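Local structure of Fe-S binding reductase, putative (Thermus thermophilus, 2D4P) at residues M1-E9 / A40-L51; R33-E41 / L79-A90. The protein is of unknown function but has the fold of the GNAT acetyltransferases and may transfer acyl groups. All blocks are in the same frame, centred on the assembly; numbering follows the deposited sequence.

Interaction 1 of 2, residues M1-E9 / A40-L51; sequences MRFRPFTEE and AEEGEEPMGFAL
The chain's own amino terminus is pinned by a carboxylate: Met1 N forms a salt bridge of 2.6 Å with Glu42 OE2, reaching it on the syn side but 34° out of the carboxylate plane. Bending at chi2 (76°) turns the Glu42 carboxylate back to that nitrogen, while its OE1 lies near Met1 CE. The thioether, bent at chi3, ends with Met1 CE 4.0 Å from Met47 CE. One residue further along, Arg2 and Glu41 form a hydrogen-bonded antiparallel pair, Arg2 N to Glu41 O at 2.8 Å and Glu41 N to Arg2 O at 2.9 Å. These bonds place strand 2-4 antiparallel at the outer edge of the sheet, beside strand 38-42, which continues through a type II' turn (Glu42 to Glu45) into strand 45-56; where that hairpin pairs, Met47 and Gly48 face Ala40 in a classic beta bulge. On one face of the sheet Arg4 holds Glu41 side-on, NE to OE1 at 3.1 Å and NH2 to OE2 at 2.7 Å, although the guanidinium and carboxylate planes stand 75° apart. Replacing Arg4 by a leucine would probably leave the buried Glu41 carboxylate without its main counter-charge, with a weak, long ion pair to Arg13 remaining. On the other face Phe3 CE1 packs 3.6 Å from Ala40 CB. Beyond the strand, Phe6 CZ meets Leu51 CD2 at 3.8 Å, where both side chains also touch helix 25-34.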
loop_
_atom_site.group_PDB
_atom_site.type_symbol
_atom_site.label_atom_id
_atom_site.label_comp_id
_atom_site.label_asym_id
_atom_site.label_seq_id
_atom_site.Cartn_x
_atom_site.Cartn_y
_atom_site.Cartn_z
ATOM N N MET A 1 -3.824 0.139 17.709
ATOM C CA MET A 1 -3.894 0.059 16.223
ATOM C C MET A 1 -3.739 -1.338 15.673
ATOM O O MET A 1 -2.888 -2.098 16.109
ATOM C CB MET A 1 -2.857 0.953 15.557
ATOM C CG MET A 1 -3.295 1.229 14.141
ATOM S SD MET A 1 -2.406 2.409 13.287
ATOM C CE MET A 1 -2.481 3.821 14.342
ATOM N N ARG A 2 -4.576 -1.671 14.692
ATOM C CA ARG A 2 -4.566 -2.994 14.085
ATOM C C ARG A 2 -4.621 -2.910 12.567
ATOM O O ARG A 2 -5.069 -1.906 12.008
ATOM C CB ARG A 2 -5.741 -3.859 14.585
ATOM C CG ARG A 2 -5.708 -4.195 16.057
ATOM C CD ARG A 2 -4.543 -5.069 16.493
ATOM N NE ARG A 2 -4.618 -5.323 17.947
ATOM C CZ ARG A 2 -4.130 -4.508 18.895
ATOM N NH1 ARG A 2 -3.527 -3.360 18.594
ATOM N NH2 ARG A 2 -4.268 -4.835 20.168
ATOM N N PHE A 3 -4.176 -3.994 11.930
ATOM C CA PHE A 3 -4.033 -4.085 10.491
ATOM C C PHE A 3 -4.704 -5.347 9.972
ATOM O O PHE A 3 -4.405 -6.457 10.429
ATOM C CB PHE A 3 -2.536 -4.041 10.139
ATOM C CG PHE A 3 -1.840 -2.883 10.776
ATOM C CD1 PHE A 3 -1.771 -1.653 10.128
ATOM C CD2 PHE A 3 -1.304 -2.994 12.059
ATOM C CE1 PHE A 3 -1.157 -0.566 10.749
ATOM C CE2 PHE A 3 -0.720 -1.928 12.686
ATOM C CZ PHE A 3 -0.653 -0.694 12.043
ATOM N N ARG A 4 -5.646 -5.182 9.042
ATOM C CA ARG A 4 -6.452 -6.296 8.588
ATOM C C ARG A 4 -6.831 -6.171 7.121
ATOM O O ARG A 4 -6.782 -5.081 6.544
ATOM C CB ARG A 4 -7.734 -6.416 9.431
ATOM C CG ARG A 4 -8.650 -5.177 9.395
ATOM C CD ARG A 4 -9.976 -5.424 10.120
ATOM N NE ARG A 4 -10.890 -4.282 10.096
ATOM C CZ ARG A 4 -11.705 -3.954 9.091
ATOM N NH1 ARG A 4 -11.748 -4.673 7.975
ATOM N NH2 ARG A 4 -12.505 -2.906 9.216
ATOM N N PRO A 5 -7.236 -7.296 6.529
ATOM C CA PRO A 5 -7.835 -7.268 5.192
ATOM C C PRO A 5 -9.101 -6.463 5.299
ATOM O O PRO A 5 -9.756 -6.426 6.362
ATOM C CB PRO A 5 -8.195 -8.724 4.911
ATOM C CG PRO A 5 -7.266 -9.478 5.787
ATOM C CD PRO A 5 -7.207 -8.658 7.069
ATOM N N PHE A 6 -9.444 -5.801 4.205
ATOM C CA PHE A 6 -10.696 -5.086 4.120
ATOM C C PHE A 6 -11.667 -5.871 3.229
ATOM O O PHE A 6 -11.271 -6.737 2.414
ATOM C CB PHE A 6 -10.537 -3.616 3.647
ATOM C CG PHE A 6 -9.686 -3.451 2.416
ATOM C CD1 PHE A 6 -10.184 -3.783 1.169
ATOM C CD2 PHE A 6 -8.369 -3.003 2.510
ATOM C CE1 PHE A 6 -9.398 -3.643 0.038
ATOM C CE2 PHE A 6 -7.582 -2.846 1.381
ATOM C CZ PHE A 6 -8.092 -3.192 0.138
ATOM N N THR A 7 -12.943 -5.564 3.437
ATOM C CA THR A 7 -14.070 -6.115 2.655
ATOM C C THR A 7 -14.927 -4.997 2.108
ATOM O O THR A 7 -14.675 -3.811 2.353
ATOM C CB THR A 7 -14.962 -7.069 3.496
ATOM O OG1 THR A 7 -15.697 -6.325 4.473
ATOM C CG2 THR A 7 -14.098 -8.062 4.303
ATOM N N GLU A 8 -15.974 -5.379 1.383
ATOM C CA GLU A 8 -16.838 -4.377 0.749
ATOM C C GLU A 8 -17.478 -3.450 1.765
ATOM O O GLU A 8 -17.750 -2.294 1.465
ATOM C CB GLU A 8 -17.872 -5.063 -0.139
ATOM C CG GLU A 8 -17.217 -5.662 -1.367
ATOM C CD GLU A 8 -18.181 -6.407 -2.270
ATOM O OE1 GLU A 8 -19.394 -6.077 -2.244
ATOM O OE2 GLU A 8 -17.706 -7.315 -3.007
ATOM N N GLU A 9 -17.670 -3.965 2.980
ATOM C CA GLU A 9 -18.258 -3.209 4.078
ATOM C C GLU A 9 -17.386 -2.027 4.508
ATOM O O GLU A 9 -17.872 -1.097 5.160
ATOM C CB GLU A 9 -18.515 -4.141 5.273
ATOM C CG GLU A 9 -19.709 -5.088 5.097
ATOM C CD GLU A 9 -19.487 -6.249 4.103
ATOM O OE1 GLU A 9 -18.325 -6.676 3.856
ATOM O OE2 GLU A 9 -20.505 -6.752 3.550
ATOM N N ALA A 40 -5.661 -0.138 8.127
ATOM C CA ALA A 40 -5.228 0.176 9.478
ATOM C C ALA A 40 -6.367 0.880 10.208
ATOM O O ALA A 40 -7.021 1.745 9.635
ATOM C CB ALA A 40 -4.040 1.102 9.441
ATOM N N GLU A 41 -6.569 0.526 11.469
ATOM C CA GLU A 41 -7.652 1.060 12.299
ATOM C C GLU A 41 -7.146 1.263 13.709
ATOM O O GLU A 41 -6.472 0.397 14.202
ATOM C CB GLU A 41 -8.713 -0.017 12.475
ATOM C CG GLU A 41 -9.690 -0.121 11.373
ATOM C CD GLU A 41 -10.704 -1.214 11.636
ATOM O OE1 GLU A 41 -10.487 -2.224 12.390
ATOM O OE2 GLU A 41 -11.750 -1.065 11.038
ATOM N N GLU A 42 -7.540 2.357 14.364
ATOM C CA GLU A 42 -7.314 2.569 15.804
ATOM C C GLU A 42 -8.677 2.568 16.450
ATOM O O GLU A 42 -9.441 3.536 16.324
ATOM C CB GLU A 42 -6.623 3.917 16.062
ATOM C CG GLU A 42 -6.201 4.153 17.506
ATOM C CD GLU A 42 -4.955 3.372 17.854
ATOM O OE1 GLU A 42 -3.832 3.869 17.604
ATOM O OE2 GLU A 42 -5.109 2.256 18.353
ATOM N N GLY A 43 -9.000 1.470 17.119
ATOM C CA GLY A 43 -10.365 1.221 17.513
ATOM C C GLY A 43 -11.086 1.004 16.208
ATOM O O GLY A 43 -10.708 0.121 15.439
ATOM N N GLU A 44 -12.105 1.816 15.940
ATOM C CA GLU A 44 -12.787 1.774 14.645
ATOM C C GLU A 44 -12.657 3.104 13.898
ATOM O O GLU A 44 -13.373 3.352 12.936
ATOM C CB GLU A 44 -14.256 1.308 14.806
ATOM C CG GLU A 44 -14.473 -0.168 14.388
ATOM C CD GLU A 44 -15.653 -0.849 15.095
ATOM O OE1 GLU A 44 -16.061 -1.977 14.683
ATOM O OE2 GLU A 44 -16.167 -0.269 16.085
ATOM N N GLU A 45 -11.730 3.948 14.338
ATOM C CA GLU A 45 -11.273 5.083 13.557
ATOM C C GLU A 45 -10.382 4.501 12.449
ATOM O O GLU A 45 -9.411 3.816 12.755
ATOM C CB GLU A 45 -10.465 6.024 14.456
ATOM C CG GLU A 45 -10.044 7.344 13.830
ATOM C CD GLU A 45 -11.215 8.293 13.607
ATOM O OE1 GLU A 45 -12.313 8.053 14.162
ATOM O OE2 GLU A 45 -11.043 9.284 12.870
ATOM N N PRO A 46 -10.721 4.698 11.177
ATOM C CA PRO A 46 -9.799 4.295 10.114
ATOM C C PRO A 46 -8.516 5.128 10.193
ATOM O O PRO A 46 -8.569 6.319 10.459
ATOM C CB PRO A 46 -10.565 4.595 8.816
ATOM C CG PRO A 46 -11.951 4.879 9.213
ATOM C CD PRO A 46 -11.979 5.257 10.649
ATOM N N MET A 47 -7.370 4.502 9.966
ATOM C CA MET A 47 -6.107 5.206 10.107
ATOM C C MET A 47 -5.201 5.100 8.880
ATOM O O MET A 47 -4.223 5.833 8.789
ATOM C CB MET A 47 -5.357 4.702 11.345
ATOM C CG MET A 47 -5.963 5.177 12.687
ATOM S SD MET A 47 -5.920 6.968 12.860
ATOM C CE MET A 47 -4.169 7.247 13.191
ATOM N N GLY A 48 -5.508 4.198 7.952
ATOM C CA GLY A 48 -4.735 4.107 6.734
ATOM C C GLY A 48 -5.133 2.906 5.916
ATOM O O GLY A 48 -5.895 2.040 6.374
ATOM N N PHE A 49 -4.598 2.835 4.710
ATOM C CA PHE A 49 -4.758 1.629 3.907
ATOM C C PHE A 49 -3.616 1.500 2.922
ATOM O O PHE A 49 -2.955 2.480 2.590
ATOM C CB PHE A 49 -6.124 1.620 3.182
ATOM C CG PHE A 49 -6.276 2.681 2.099
ATOM C CD1 PHE A 49 -5.795 2.478 0.815
ATOM C CD2 PHE A 49 -6.977 3.845 2.361
ATOM C CE1 PHE A 49 -5.943 3.443 -0.151
ATOM C CE2 PHE A 49 -7.131 4.821 1.386
ATOM C CZ PHE A 49 -6.625 4.607 0.132
ATOM N N ALA A 50 -3.387 0.275 2.461
ATOM C CA ALA A 50 -2.392 -0.002 1.433
ATOM C C ALA A 50 -3.045 -0.868 0.364
ATOM O O ALA A 50 -3.640 -1.889 0.682
ATOM C CB ALA A 50 -1.181 -0.713 2.012
ATOM N N LEU A 51 -2.950 -0.422 -0.893
ATOM C CA LEU A 51 -3.398 -1.194 -2.052
ATOM C C LEU A 51 -2.153 -1.719 -2.716
ATOM O O LEU A 51 -1.333 -0.946 -3.160
ATOM C CB LEU A 51 -4.154 -0.308 -3.032
ATOM C CG LEU A 51 -5.300 0.474 -2.422
ATOM C CD1 LEU A 51 -6.014 1.190 -3.548
ATOM C CD2 LEU A 51 -6.258 -0.385 -1.593
#

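Interaction 2 of 2, residues R33-E41 / L79-A90; sequences RTGHSFLAE and LLRAVVKSAYDA
Helix 73-89 lies here on the central sheet of the GNAT-like fold; its residues 79-89 run roughly antiparallel to strand 38-41, the two axes 8.9 Å apart at their closest. Phe38 points from the strand toward the helix and lays one ring face against Ala82: the CB methyl stands 3.7 Å from the ring centroid, 12° off the normal, a CH-pi contact close to the ring's middle. The ring also reaches the helix backbone, its CE1 lying 3.5 Å from Ala82 O, and Phe38 CD1 has Val83 CG2 beside it. Toward the helix's earlier turns, Leu79 inserts one methyl, CD2, between Phe38 CB and Ala40 CB, at 4.0 Å from each. At the other end, in the loop before the strand, a chi1 of -62°, with CG anti to the carbonyl carbon, helps bring the ring edge of His36 to Ser86. There His36 ND1 donates to Ser86 OG over 2.8 Å, nearly straight at 169° and in the ring plane. Ser86 OG in turn donates to Val83 O at 2.7 Å, a carbonyl that also accepts the helical bond from Ala87 N. Farther round the ring edge, His36 CE1 lies 4.1 Å from Ala90 CB. His36 O, beside Val83 CG2, is buried without a polar partner. Because the Ser86 hydroxyl hydrogen is committed to Val83 O, its oxygen is left to accept from His36 ND1, giving a chain of two hydrogen bonds from loop to helix that probably restrains the imidazole's rotation.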
loop_
_atom_site.group_PDB
_atom_site.type_symbol
_atom_site.label_atom_id
_atom_site.label_comp_id
_atom_site.label_asym_id
_atom_site.label_seq_id
_atom_site.Cartn_x
_atom_site.Cartn_y
_atom_site.Cartn_z
ATOM N N ARG A 33 -8.836 -9.047 -3.197
ATOM C CA ARG A 33 -8.536 -10.389 -3.723
ATOM C C ARG A 33 -7.017 -10.649 -3.784
ATOM O O ARG A 33 -6.618 -11.805 -3.879
ATOM C CB ARG A 33 -9.115 -10.591 -5.142
ATOM C CG ARG A 33 -10.597 -10.994 -5.244
ATOM C CD ARG A 33 -11.034 -11.260 -6.696
ATOM N NE ARG A 33 -11.590 -10.057 -7.363
ATOM C CZ ARG A 33 -11.063 -9.412 -8.420
ATOM N NH1 ARG A 33 -9.910 -9.794 -8.989
ATOM N NH2 ARG A 33 -11.703 -8.343 -8.902
ATOM N N THR A 34 -6.175 -9.617 -3.717
ATOM C CA THR A 34 -4.718 -9.829 -3.920
ATOM C C THR A 34 -4.076 -10.615 -2.814
ATOM O O THR A 34 -3.091 -11.327 -3.040
ATOM C CB THR A 34 -3.918 -8.516 -4.040
ATOM O OG1 THR A 34 -4.108 -7.733 -2.853
ATOM C CG2 THR A 34 -4.389 -7.642 -5.210
ATOM N N GLY A 35 -4.607 -10.469 -1.605
ATOM C CA GLY A 35 -3.939 -10.934 -0.386
ATOM C C GLY A 35 -2.769 -10.089 0.094
ATOM O O GLY A 35 -2.072 -10.478 1.003
ATOM N N HIS A 36 -2.585 -8.917 -0.507
ATOM C CA HIS A 36 -1.492 -8.000 -0.214
ATOM C C HIS A 36 -1.949 -6.613 0.245
ATOM O O HIS A 36 -1.126 -5.749 0.491
ATOM C CB HIS A 36 -0.584 -7.861 -1.443
ATOM C CG HIS A 36 0.064 -9.150 -1.852
ATOM N ND1 HIS A 36 0.894 -9.854 -0.999
ATOM C CD2 HIS A 36 -0.048 -9.896 -2.977
ATOM C CE1 HIS A 36 1.304 -10.952 -1.614
ATOM N NE2 HIS A 36 0.734 -11.012 -2.807
ATOM N N SER A 37 -3.256 -6.416 0.382
ATOM C CA SER A 37 -3.829 -5.090 0.673
ATOM C C SER A 37 -4.478 -5.100 2.065
ATOM O O SER A 37 -5.086 -6.095 2.479
ATOM C CB SER A 37 -4.847 -4.728 -0.403
ATOM O OG SER A 37 -4.223 -4.695 -1.675
ATOM N N PHE A 38 -4.316 -3.988 2.782
ATOM C CA PHE A 38 -4.693 -3.891 4.186
ATOM C C PHE A 38 -5.311 -2.561 4.563
ATOM O O PHE A 38 -5.072 -1.551 3.923
ATOM C CB PHE A 38 -3.461 -4.177 5.065
ATOM C CG PHE A 38 -2.914 -5.526 4.855
ATOM C CD1 PHE A 38 -1.952 -5.751 3.898
ATOM C CD2 PHE A 38 -3.445 -6.608 5.559
ATOM C CE1 PHE A 38 -1.511 -7.001 3.648
ATOM C CE2 PHE A 38 -2.979 -7.901 5.334
ATOM C CZ PHE A 38 -1.996 -8.091 4.389
ATOM N N LEU A 39 -6.086 -2.599 5.648
ATOM C CA LEU A 39 -6.634 -1.433 6.325
ATOM C C LEU A 39 -6.024 -1.358 7.721
ATOM O O LEU A 39 -5.864 -2.396 8.383
ATOM C CB LEU A 39 -8.157 -1.597 6.438
ATOM C CG LEU A 39 -8.996 -0.543 7.183
ATOM C CD1 LEU A 39 -9.016 0.787 6.415
ATOM C CD2 LEU A 39 -10.411 -1.053 7.381
ATOM N N ALA A 40 -5.661 -0.138 8.127
ATOM C CA ALA A 40 -5.228 0.176 9.478
ATOM C C ALA A 40 -6.367 0.880 10.208
ATOM O O ALA A 40 -7.021 1.745 9.635
ATOM C CB ALA A 40 -4.040 1.102 9.441
ATOM N N GLU A 41 -6.569 0.526 11.469
ATOM C CA GLU A 41 -7.652 1.060 12.299
ATOM C C GLU A 41 -7.146 1.263 13.709
ATOM O O GLU A 41 -6.472 0.397 14.202
ATOM C CB GLU A 41 -8.713 -0.017 12.475
ATOM C CG GLU A 41 -9.690 -0.121 11.373
ATOM C CD GLU A 41 -10.704 -1.214 11.636
ATOM O OE1 GLU A 41 -10.487 -2.224 12.390
ATOM O OE2 GLU A 41 -11.750 -1.065 11.038
ATOM N N LEU A 79 1.155 -0.810 8.063
ATOM C CA LEU A 79 0.687 -1.208 6.737
ATOM C C LEU A 79 1.844 -1.813 5.913
ATOM O O LEU A 79 1.702 -2.862 5.268
ATOM C CB LEU A 79 0.061 -0.034 6.004
ATOM C CG LEU A 79 -1.286 0.455 6.540
ATOM C CD1 LEU A 79 -1.606 1.815 6.045
ATOM C CD2 LEU A 79 -2.400 -0.537 6.228
ATOM N N LEU A 80 3.003 -1.167 5.944
ATOM C CA LEU A 80 4.157 -1.701 5.231
ATOM C C LEU A 80 4.534 -3.066 5.758
ATOM O O LEU A 80 4.837 -3.960 4.994
ATOM C CB LEU A 80 5.348 -0.756 5.316
ATOM C CG LEU A 80 5.160 0.566 4.573
ATOM C CD1 LEU A 80 6.274 1.504 5.000
ATOM C CD2 LEU A 80 5.118 0.335 3.038
ATOM N N ARG A 81 4.495 -3.228 7.072
ATOM C CA ARG A 81 4.837 -4.505 7.684
ATOM C C ARG A 81 3.852 -5.582 7.240
ATOM O O ARG A 81 4.231 -6.747 6.978
ATOM C CB ARG A 81 4.836 -4.385 9.221
ATOM C CG ARG A 81 6.093 -3.740 9.780
ATOM C CD ARG A 81 6.323 -3.974 11.269
ATOM N NE ARG A 81 5.107 -3.770 12.039
ATOM C CZ ARG A 81 4.712 -2.607 12.559
ATOM N NH1 ARG A 81 5.454 -1.508 12.420
ATOM N NH2 ARG A 81 3.556 -2.556 13.240
ATOM N N ALA A 82 2.578 -5.215 7.147
ATOM C CA ALA A 82 1.557 -6.188 6.779
ATOM C C ALA A 82 1.769 -6.587 5.313
ATOM O O ALA A 82 1.688 -7.753 4.950
ATOM C CB ALA A 82 0.157 -5.605 6.996
ATOM N N VAL A 83 2.071 -5.605 4.473
ATOM C CA VAL A 83 2.356 -5.905 3.073
ATOM C C VAL A 83 3.587 -6.825 2.947
ATOM O O VAL A 83 3.541 -7.828 2.222
ATOM C CB VAL A 83 2.535 -4.636 2.222
ATOM C CG1 VAL A 83 3.016 -5.019 0.832
ATOM C CG2 VAL A 83 1.207 -3.812 2.161
ATOM N N VAL A 84 4.661 -6.492 3.648
ATOM C CA VAL A 84 5.912 -7.260 3.609
ATOM C C VAL A 84 5.644 -8.681 4.079
ATOM O O VAL A 84 6.094 -9.632 3.446
ATOM C CB VAL A 84 7.062 -6.559 4.392
ATOM C CG1 VAL A 84 8.240 -7.495 4.625
ATOM C CG2 VAL A 84 7.516 -5.346 3.633
ATOM N N LYS A 85 4.965 -8.843 5.208
ATOM C CA LYS A 85 4.628 -10.187 5.683
ATOM C C LYS A 85 3.869 -11.002 4.610
ATOM O O LYS A 85 4.197 -12.165 4.359
ATOM C CB LYS A 85 3.788 -10.129 6.946
ATOM C CG LYS A 85 3.491 -11.503 7.506
ATOM C CD LYS A 85 2.661 -11.398 8.747
ATOM C CE LYS A 85 2.460 -12.768 9.376
ATOM N NZ LYS A 85 1.833 -13.724 8.439
ATOM N N SER A 86 2.881 -10.383 3.975
ATOM C CA SER A 86 2.092 -11.054 2.944
ATOM C C SER A 86 2.973 -11.446 1.725
ATOM O O SER A 86 2.758 -12.456 1.060
ATOM C CB SER A 86 0.909 -10.200 2.530
ATOM O OG SER A 86 1.265 -9.116 1.672
ATOM N N ALA A 87 4.007 -10.651 1.465
ATOM C CA ALA A 87 4.946 -10.953 0.404
ATOM C C ALA A 87 5.859 -12.106 0.796
ATOM O O ALA A 87 6.064 -13.046 0.026
ATOM C CB ALA A 87 5.749 -9.704 0.089
ATOM N N TYR A 88 6.416 -12.056 1.992
ATOM C CA TYR A 88 7.250 -13.170 2.482
ATOM C C TYR A 88 6.461 -14.474 2.407
ATOM O O TYR A 88 6.946 -15.504 1.890
ATOM C CB TYR A 88 7.649 -12.963 3.936
ATOM C CG TYR A 88 8.979 -12.259 4.173
ATOM C CD1 TYR A 88 10.190 -12.802 3.751
ATOM C CD2 TYR A 88 9.006 -11.073 4.886
ATOM C CE1 TYR A 88 11.422 -12.117 4.005
ATOM C CE2 TYR A 88 10.179 -10.390 5.141
ATOM C CZ TYR A 88 11.387 -10.892 4.696
ATOM O OH TYR A 88 12.521 -10.180 5.013
ATOM N N ASP A 89 5.216 -14.421 2.877
ATOM C CA ASP A 89 4.395 -15.625 2.940
ATOM C C ASP A 89 4.094 -16.187 1.560
ATOM O O ASP A 89 3.944 -17.405 1.417
ATOM C CB ASP A 89 3.078 -15.391 3.703
ATOM C CG ASP A 89 3.264 -15.211 5.195
ATOM O OD1 ASP A 89 4.349 -15.497 5.769
ATOM O OD2 ASP A 89 2.319 -14.774 5.895
ATOM N N ALA A 90 4.018 -15.323 0.555
ATOM C CA ALA A 90 3.805 -15.721 -0.818
ATOM C C ALA A 90 5.085 -16.038 -1.612
ATOM O O ALA A 90 5.004 -16.284 -2.810
ATOM C CB ALA A 90 3.041 -14.643 -1.523
#

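In the fold
Both contacts use strand 38-42 and share Ala40 and Glu41. Interaction 1 joins that strand to its sheet neighbours near the edge, its centre about 12 Å from the centre of the chain; interaction 2, its centre about 8 Å from that of the chain, attaches a helix to one sheet face. Each is partly buried. Backbone pairing and ion pairs dominate the former, whereas the latter relies on apolar packing with one side-chain hydrogen bond between its segments. Ala40 links the two, meeting Phe3 of the edge strand and Leu79 of the helix, while Glu41 points to the other face. Probable backbone bonds, Arg4 O with Leu39 N and Ala50 N with Phe38 O, tie 1-9/40-51 directly to 33-41/79-90.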